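PDB 4EI0: uncharacterized hypothetical protein from Parabacteroides merdae, which is of unknown function, a two-domain, largely antiparallel beta protein of the DUF4466 family from a gut bacterium. Local coordinates for residues Phe209-Ser213 and Phe228-Met234; Ser158-Asp162 and Met196-Ser200; Pro70-Tyr74 and Thr105-Arg111. All blocks are in the same frame, centred on the assembly; numbering follows the deposited sequence.

Contact 1: Phe209-Ser213 and Phe228-Met234; sequences FYTSS and FVNNTKM
Three groups gather round OG1 of Thr-211. The backbone N of Thr-232 donates to Thr-211 OG1 over 2.9 Å at a nearly straight 160°, the carbonyl O of Asn-230 lies close by, and Asp-194 O, outside both segments, is hydrogen-bonded to it as well. With OG1 anti to the backbone N (chi1 -157°), the hydroxyl reaches over to the loop Phe-228 to Thr-232, while CG2 meets the same loop farther along, 3.4 Å from Asn-231 OD1. Asn-231 OD1 also takes Ser-213 OG at a short 2.5 Å; OG stands above the carbonyl plane of the amide, 44° out of it, and Asn-269 ND2 is its second partner. Ser-212 adds two weak bonds, from N and OG, both to Asn-230 O. The apolar end is simpler: the last torsion of selenomethionine Met-234 bends CE to 3.8 Å from Thr-211 CB, while SE itself lies 3.9 Å from Phe-209 CB, and CZ of the Phe-228 ring reaches Thr-211 CA. Here the end of strand 207-210, paired on its two edges with strands 195-199 and 270-274, meets the loop leading into strand 233-238, an outermost strand of the adjoining sheet beside strand 278-283.

Contact 2: Ser158-Asp162 and Met196-Ser200; sequences SVTND and MYAYS
Val-159 presses its CG1 methyl over one face of the Tyr-197 ring, a CH-pi contact between two antiparallel sheets of the C-terminal half: Val-159 ends strand 152-159, an outermost strand of one, and Tyr-197 belongs to strand 195-199 in the middle of the other. This is the tight side. Val-159 CG1 stands 3.9 Å from the centroid of the Tyr-197 ring and 29° off its normal, displaced toward the CG-CD2 bond, with Tyr-197 CG 3.5 Å from CG1. The methyl gets there because it lies anti to the backbone N (chi1 172°), which swings it onto the ring. The backbone follows round the rim, where Thr-160 O comes 3.5 Å from Tyr-197 CD2 and Asn-161 N lies in the ring plane near CE2. Val-303 and Phe-209 also pack against Tyr-197, whose hydroxyl is held by His-207, so both the body and the polar end of this buried side chain are fixed.

Beyond the ring, at partly exposed Asn-161 and Tyr-199, the contact opens out and becomes polar. A water spans the backbones, donating to Asn-161 O and to Tyr-197 O, each at 2.8 Å, so that two acceptors are joined through its two protons. The Asn-161 amide lies across the base of Tyr-199, turned steeply to the phenol ring, with Asn-161 ND2 3.7 Å from Tyr-199 CB. Its other end makes the one direct hydrogen bond between the segments: the N-H of Tyr-199 points almost straight at Asn-161 OD1, N to OD1 3.1 Å with an angle of 174° at the hydrogen, and comes in tilted from the carbonyl plane.

Contact 3: Pro70-Tyr74 and Thr105-Arg111; sequences PNSYY and TCAATLR
Tyr-73 and Arg-111 meet as a flat stack on two adjacent strands of one antiparallel sheet, 67-75 and 107-115, whose local axes here are splayed to 112°. The guanidinium lies 5° from parallel with the phenol ring, centres 3.7 Å apart, a cation-pi contact with NH1 directly over the ring. An extended chain from CG to NE carries the group there, and CD lies over the CD2-CE2 side of the same face. Both polar ends are held outside the stack: Arg-111 NH2 forms a salt bridge with Asp-81, and Tyr-73 OH bonds to Asp-69. With an alanine in place of Tyr-73, the guanidinium would probably lose the flat surface it lies on and be freer to turn, with Asp-81 still holding NH2.

Among the hydrogen bonds, Tyr-73 N donates to Thr-109 O over 3.0 Å, in the carbonyl plane. One residue back, Ser-72 OG stands in for a backbone acceptor and takes Thr-109 N at 3.1 Å, and a water links Asn-71 O to Arg-111 N. Ala-107 O receives two hydroxyls: Tyr-74 OH at 2.5 Å, in the carbonyl plane, and Thr-105 OG1 at 3.0 Å, tilted from it.

Van der Waals packing is lighter: the Leu-110 CD2 methyl rests 3.5 Å from the backbone Asn-71 O, and Ala-108 CB sits 3.6 Å from Ser-72 CB. Tyr-74 also stacks on Tyr-74 of the second subunit, placing this end at the dimer interface.

A side-chain hydroxyl and a water thus complete the pairing where the splayed strands part, and the arginine charge is probably balanced chiefly by the Asp-81 carboxylate, with the aromatic face adding to it.

How the contacts relate
Contacts 1 and 2 are neighbours in the C-terminal half, their centres about 15 Å apart, and share a sheet: strands 195-199 and 207-210 lie side by side, joined by a probable hydrogen bond from Tyr-210 N to Met-196 O. Both bring that sheet against the outermost strands of another, contact 1 at 233-238 and contact 2 at 152-159. Contact 3 lies beyond the chain's centre, about 54 Å from contact 1 between centres, and joins strands within one sheet. All three are partly buried; contact 3 alone touches the second subunit. Loop hydroxyls dominate contact 1, a methyl on a ring contact 2, and a charged stack contact 3.

Contact 1: Phe209-Ser213 and Phe228-Met234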
# COMPACT_ATOMS: atom_id res chain seq x y z
N PHE B 209 -13.09 -27.35 -44.07
CA PHE B 209 -11.64 -27.50 -44.26
C PHE B 209 -11.45 -28.69 -45.18
O PHE B 209 -12.00 -29.78 -44.95
CB PHE B 209 -10.89 -27.82 -42.98
CG PHE B 209 -10.69 -26.66 -42.03
CD1 PHE B 209 -10.88 -25.34 -42.39
CD2 PHE B 209 -10.22 -26.93 -40.74
CE1 PHE B 209 -10.63 -24.31 -41.48
CE2 PHE B 209 -10.00 -25.92 -39.82
CZ PHE B 209 -10.18 -24.59 -40.20
N TYR B 210 -10.68 -28.49 -46.24
CA TYR B 210 -10.40 -29.53 -47.21
C TYR B 210 -8.91 -29.72 -47.34
O TYR B 210 -8.13 -28.86 -47.00
CB TYR B 210 -10.95 -29.15 -48.56
CG TYR B 210 -12.40 -28.87 -48.56
CD1 TYR B 210 -13.31 -29.87 -48.27
CD2 TYR B 210 -12.89 -27.61 -48.90
CE1 TYR B 210 -14.66 -29.64 -48.32
CE2 TYR B 210 -14.27 -27.37 -48.96
CZ TYR B 210 -15.14 -28.39 -48.67
OH TYR B 210 -16.52 -28.20 -48.70
N THR B 211 -8.53 -30.85 -47.90
CA THR B 211 -7.15 -31.24 -48.06
C THR B 211 -7.01 -31.99 -49.41
O THR B 211 -8.00 -32.15 -50.11
CB THR B 211 -6.71 -32.10 -46.87
OG1 THR B 211 -5.28 -32.03 -46.75
CG2 THR B 211 -7.16 -33.56 -47.05
N SER B 212 -5.81 -32.45 -49.78
CA SER B 212 -5.57 -32.98 -51.14
C SER B 212 -6.54 -34.08 -51.54
O SER B 212 -6.98 -34.14 -52.67
CB SER B 212 -4.14 -33.50 -51.29
OG SER B 212 -3.97 -34.68 -50.52
N SER B 213 -6.88 -34.96 -50.61
CA SER B 213 -7.73 -36.10 -50.95
C SER B 213 -9.18 -35.90 -50.54
O SER B 213 -9.95 -36.82 -50.59
CB SER B 213 -7.14 -37.36 -50.33
OG SER B 213 -6.95 -37.20 -48.95
N PHE B 228 -1.26 -28.23 -54.73
CA PHE B 228 -1.71 -28.57 -53.35
C PHE B 228 -1.74 -30.10 -53.24
O PHE B 228 -2.71 -30.74 -53.61
CB PHE B 228 -3.08 -27.96 -53.05
CG PHE B 228 -3.59 -28.16 -51.62
CD1 PHE B 228 -3.11 -29.16 -50.78
CD2 PHE B 228 -4.62 -27.37 -51.15
CE1 PHE B 228 -3.64 -29.34 -49.51
CE2 PHE B 228 -5.12 -27.53 -49.88
CZ PHE B 228 -4.64 -28.52 -49.06
N VAL B 229 -0.66 -30.67 -52.73
CA VAL B 229 -0.47 -32.11 -52.69
C VAL B 229 -0.44 -32.70 -51.24
O VAL B 229 -0.54 -33.90 -51.05
CB VAL B 229 0.85 -32.46 -53.39
CG1 VAL B 229 0.76 -32.14 -54.89
CG2 VAL B 229 1.99 -31.66 -52.75
N ASN B 230 -0.32 -31.87 -50.20
CA ASN B 230 -0.32 -32.39 -48.82
C ASN B 230 -1.66 -32.98 -48.38
O ASN B 230 -2.70 -32.34 -48.47
CB ASN B 230 0.09 -31.29 -47.84
CG ASN B 230 1.50 -30.83 -48.06
OD1 ASN B 230 2.25 -31.48 -48.77
ND2 ASN B 230 1.87 -29.71 -47.44
N ASN B 231 -1.62 -34.23 -47.93
CA ASN B 231 -2.81 -34.91 -47.41
C ASN B 231 -2.85 -34.85 -45.86
O ASN B 231 -2.31 -35.70 -45.17
CB ASN B 231 -2.87 -36.34 -47.91
CG ASN B 231 -4.23 -36.96 -47.70
OD1 ASN B 231 -5.22 -36.28 -47.37
ND2 ASN B 231 -4.29 -38.26 -47.84
N THR B 232 -3.43 -33.79 -45.35
CA THR B 232 -3.44 -33.51 -43.92
C THR B 232 -4.46 -34.40 -43.20
O THR B 232 -5.54 -34.62 -43.71
CB THR B 232 -3.78 -32.02 -43.72
OG1 THR B 232 -2.81 -31.24 -44.42
CG2 THR B 232 -3.75 -31.63 -42.25
N LYS B 233 -4.09 -34.92 -42.03
CA LYS B 233 -5.01 -35.68 -41.19
C LYS B 233 -5.72 -34.75 -40.22
O LYS B 233 -5.07 -33.91 -39.59
CB LYS B 233 -4.24 -36.70 -40.34
CG LYS B 233 -3.57 -37.81 -41.14
CD LYS B 233 -2.82 -38.73 -40.17
CE LYS B 233 -2.37 -40.02 -40.84
NZ LYS B 233 -1.65 -39.69 -42.10
N MSE B 234 -7.02 -34.93 -40.06
CA MSE B 234 -7.85 -34.02 -39.25
C MSE B 234 -8.89 -34.77 -38.42
O MSE B 234 -9.44 -35.77 -38.90
CB MSE B 234 -8.63 -33.09 -40.21
CG MSE B 234 -7.82 -32.08 -40.94
SE MSE B 234 -8.99 -31.13 -42.15
CE MSE B 234 -8.87 -32.25 -43.74

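Contact 2: Ser158-Asp162 and Met196-Ser200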
# COMPACT_ATOMS: atom_id res chain seq x y z
N SER B 158 -7.30 -14.11 -39.44
CA SER B 158 -8.45 -13.97 -40.28
C SER B 158 -8.43 -14.94 -41.45
O SER B 158 -7.46 -15.04 -42.18
CB SER B 158 -8.56 -12.51 -40.75
OG SER B 158 -9.56 -12.39 -41.72
N VAL B 159 -9.54 -15.64 -41.65
CA VAL B 159 -9.68 -16.59 -42.70
C VAL B 159 -10.94 -16.24 -43.47
O VAL B 159 -11.99 -15.98 -42.89
CB VAL B 159 -9.70 -18.03 -42.14
CG1 VAL B 159 -10.03 -19.02 -43.24
CG2 VAL B 159 -8.31 -18.35 -41.50
N THR B 160 -10.83 -16.21 -44.79
CA THR B 160 -11.96 -15.87 -45.64
C THR B 160 -11.84 -16.74 -46.88
O THR B 160 -10.87 -17.48 -47.06
CB THR B 160 -11.95 -14.39 -46.02
OG1 THR B 160 -10.80 -14.12 -46.83
CG2 THR B 160 -11.87 -13.50 -44.79
N ASN B 161 -12.81 -16.66 -47.77
CA ASN B 161 -12.74 -17.43 -49.00
C ASN B 161 -11.50 -17.11 -49.85
O ASN B 161 -11.02 -17.97 -50.59
CB ASN B 161 -14.01 -17.24 -49.83
CG ASN B 161 -15.13 -18.12 -49.35
OD1 ASN B 161 -15.13 -19.35 -49.56
ND2 ASN B 161 -16.08 -17.51 -48.65
N ASP B 162 -10.98 -15.89 -49.72
CA ASP B 162 -9.76 -15.50 -50.41
C ASP B 162 -8.51 -15.79 -49.60
O ASP B 162 -7.48 -16.07 -50.19
CB ASP B 162 -9.77 -14.01 -50.77
CG ASP B 162 -10.80 -13.67 -51.81
OD1 ASP B 162 -11.31 -14.60 -52.49
OD2 ASP B 162 -11.06 -12.46 -51.94
N MSE B 196 -7.21 -26.15 -47.10
CA MSE B 196 -7.94 -25.09 -47.78
C MSE B 196 -9.28 -24.91 -47.09
O MSE B 196 -10.07 -25.87 -46.97
CB MSE B 196 -8.17 -25.41 -49.25
CG MSE B 196 -8.99 -24.32 -49.97
SE MSE B 196 -9.21 -24.72 -51.82
CE MSE B 196 -10.04 -23.03 -52.48
N TYR B 197 -9.52 -23.69 -46.63
CA TYR B 197 -10.83 -23.30 -46.13
C TYR B 197 -11.72 -22.88 -47.27
O TYR B 197 -11.26 -22.26 -48.21
CB TYR B 197 -10.67 -22.15 -45.18
CG TYR B 197 -11.94 -21.43 -44.92
CD1 TYR B 197 -12.82 -21.91 -43.95
CD2 TYR B 197 -12.28 -20.30 -45.62
CE1 TYR B 197 -14.01 -21.28 -43.69
CE2 TYR B 197 -13.49 -19.64 -45.38
CZ TYR B 197 -14.36 -20.14 -44.41
OH TYR B 197 -15.52 -19.51 -44.10
N ALA B 198 -13.00 -23.22 -47.17
CA ALA B 198 -14.01 -22.68 -48.04
C ALA B 198 -15.31 -22.55 -47.26
O ALA B 198 -15.60 -23.39 -46.44
CB ALA B 198 -14.23 -23.62 -49.20
N TYR B 199 -16.12 -21.54 -47.56
CA TYR B 199 -17.49 -21.45 -47.06
C TYR B 199 -18.45 -21.78 -48.16
O TYR B 199 -18.35 -21.23 -49.22
CB TYR B 199 -17.80 -20.04 -46.62
CG TYR B 199 -19.23 -19.84 -46.17
CD1 TYR B 199 -19.67 -20.36 -44.95
CD2 TYR B 199 -20.13 -19.11 -46.93
CE1 TYR B 199 -20.97 -20.16 -44.51
CE2 TYR B 199 -21.45 -18.91 -46.49
CZ TYR B 199 -21.86 -19.44 -45.29
OH TYR B 199 -23.14 -19.28 -44.85
N SER B 200 -19.41 -22.65 -47.92
CA SER B 200 -20.47 -22.93 -48.90
C SER B 200 -21.79 -22.46 -48.31
O SER B 200 -22.02 -22.53 -47.09
CB SER B 200 -20.51 -24.42 -49.24
OG SER B 200 -21.73 -24.80 -49.84
O HOH W 1 -11.92 -20.61 -50.33

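Contact 3: Pro70-Tyr74 and Thr105-Arg111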
# COMPACT_ATOMS: atom_id res chain seq x y z
N PRO B 70 7.99 -0.19 -13.01
CA PRO B 70 8.57 0.67 -11.99
C PRO B 70 7.60 1.00 -10.84
O PRO B 70 7.98 1.80 -9.95
CB PRO B 70 8.96 1.94 -12.79
CG PRO B 70 7.94 1.99 -13.90
CD PRO B 70 7.61 0.57 -14.23
N ASN B 71 6.36 0.50 -10.87
CA ASN B 71 5.42 0.80 -9.81
C ASN B 71 5.44 -0.27 -8.75
O ASN B 71 5.48 -1.42 -9.07
CB ASN B 71 4.00 0.93 -10.31
CG ASN B 71 3.85 2.07 -11.27
OD1 ASN B 71 3.72 3.22 -10.89
ND2 ASN B 71 3.84 1.74 -12.53
N SER B 72 5.42 0.13 -7.49
CA SER B 72 5.15 -0.83 -6.45
C SER B 72 3.65 -0.91 -6.34
O SER B 72 2.97 0.09 -6.39
CB SER B 72 5.77 -0.45 -5.11
OG SER B 72 5.25 -1.25 -4.08
N TYR B 73 3.14 -2.13 -6.20
CA TYR B 73 1.72 -2.42 -6.09
C TYR B 73 1.42 -2.68 -4.64
O TYR B 73 1.74 -3.74 -4.16
CB TYR B 73 1.37 -3.64 -6.99
CG TYR B 73 1.41 -3.21 -8.46
CD1 TYR B 73 0.30 -2.63 -9.06
CD2 TYR B 73 2.58 -3.28 -9.18
CE1 TYR B 73 0.36 -2.17 -10.36
CE2 TYR B 73 2.65 -2.82 -10.48
CZ TYR B 73 1.52 -2.26 -11.06
OH TYR B 73 1.60 -1.73 -12.32
N TYR B 74 0.81 -1.71 -3.96
CA TYR B 74 0.32 -1.82 -2.61
C TYR B 74 -1.17 -2.25 -2.72
O TYR B 74 -1.76 -2.17 -3.78
CB TYR B 74 0.51 -0.47 -1.83
CG TYR B 74 1.98 -0.06 -1.74
CD1 TYR B 74 2.85 -0.73 -0.88
CD2 TYR B 74 2.50 0.92 -2.55
CE1 TYR B 74 4.19 -0.40 -0.81
CE2 TYR B 74 3.83 1.25 -2.49
CZ TYR B 74 4.67 0.61 -1.60
OH TYR B 74 6.02 0.87 -1.64
N THR B 105 11.10 4.32 0.40
CA THR B 105 10.16 3.42 1.00
C THR B 105 10.84 2.29 1.70
O THR B 105 11.93 1.86 1.31
CB THR B 105 9.17 2.87 -0.05
OG1 THR B 105 8.18 2.11 0.64
CG2 THR B 105 9.91 2.08 -1.08
N CYS B 106 10.17 1.76 2.72
CA CYS B 106 10.68 0.56 3.39
C CYS B 106 10.11 -0.76 2.88
O CYS B 106 10.50 -1.81 3.36
CB CYS B 106 10.44 0.68 4.88
SG CYS B 106 8.74 0.77 5.36
N ALA B 107 9.18 -0.72 1.94
CA ALA B 107 8.49 -1.95 1.52
C ALA B 107 7.90 -1.74 0.14
O ALA B 107 7.33 -0.68 -0.14
CB ALA B 107 7.41 -2.42 2.53
N ALA B 108 8.09 -2.72 -0.73
CA ALA B 108 7.51 -2.59 -2.09
C ALA B 108 7.33 -3.98 -2.69
O ALA B 108 7.98 -4.94 -2.28
CB ALA B 108 8.40 -1.78 -2.98
N THR B 109 6.42 -4.07 -3.64
CA THR B 109 6.25 -5.26 -4.47
C THR B 109 6.27 -4.88 -5.92
O THR B 109 5.46 -4.08 -6.36
CB THR B 109 4.93 -5.95 -4.18
OG1 THR B 109 4.90 -6.30 -2.83
CG2 THR B 109 4.76 -7.22 -5.03
N LEU B 110 7.28 -5.36 -6.61
CA LEU B 110 7.50 -5.00 -8.00
C LEU B 110 7.20 -6.21 -8.83
O LEU B 110 7.49 -7.33 -8.40
CB LEU B 110 8.94 -4.59 -8.26
CG LEU B 110 9.49 -3.32 -7.57
CD1 LEU B 110 10.96 -3.25 -7.90
CD2 LEU B 110 8.71 -2.08 -8.03
N ARG B 111 6.59 -5.96 -9.99
CA ARG B 111 6.30 -7.01 -10.98
C ARG B 111 7.37 -7.09 -12.02
O ARG B 111 7.75 -6.07 -12.61
CB ARG B 111 4.96 -6.75 -11.59
CG ARG B 111 3.87 -6.95 -10.56
CD ARG B 111 2.51 -6.57 -11.09
NE ARG B 111 1.56 -6.71 -10.01
CZ ARG B 111 0.34 -6.23 -10.03
NH1 ARG B 111 -0.11 -5.57 -11.07
NH2 ARG B 111 -0.42 -6.39 -8.97
O HOH W 2 6.07 -3.32 -10.63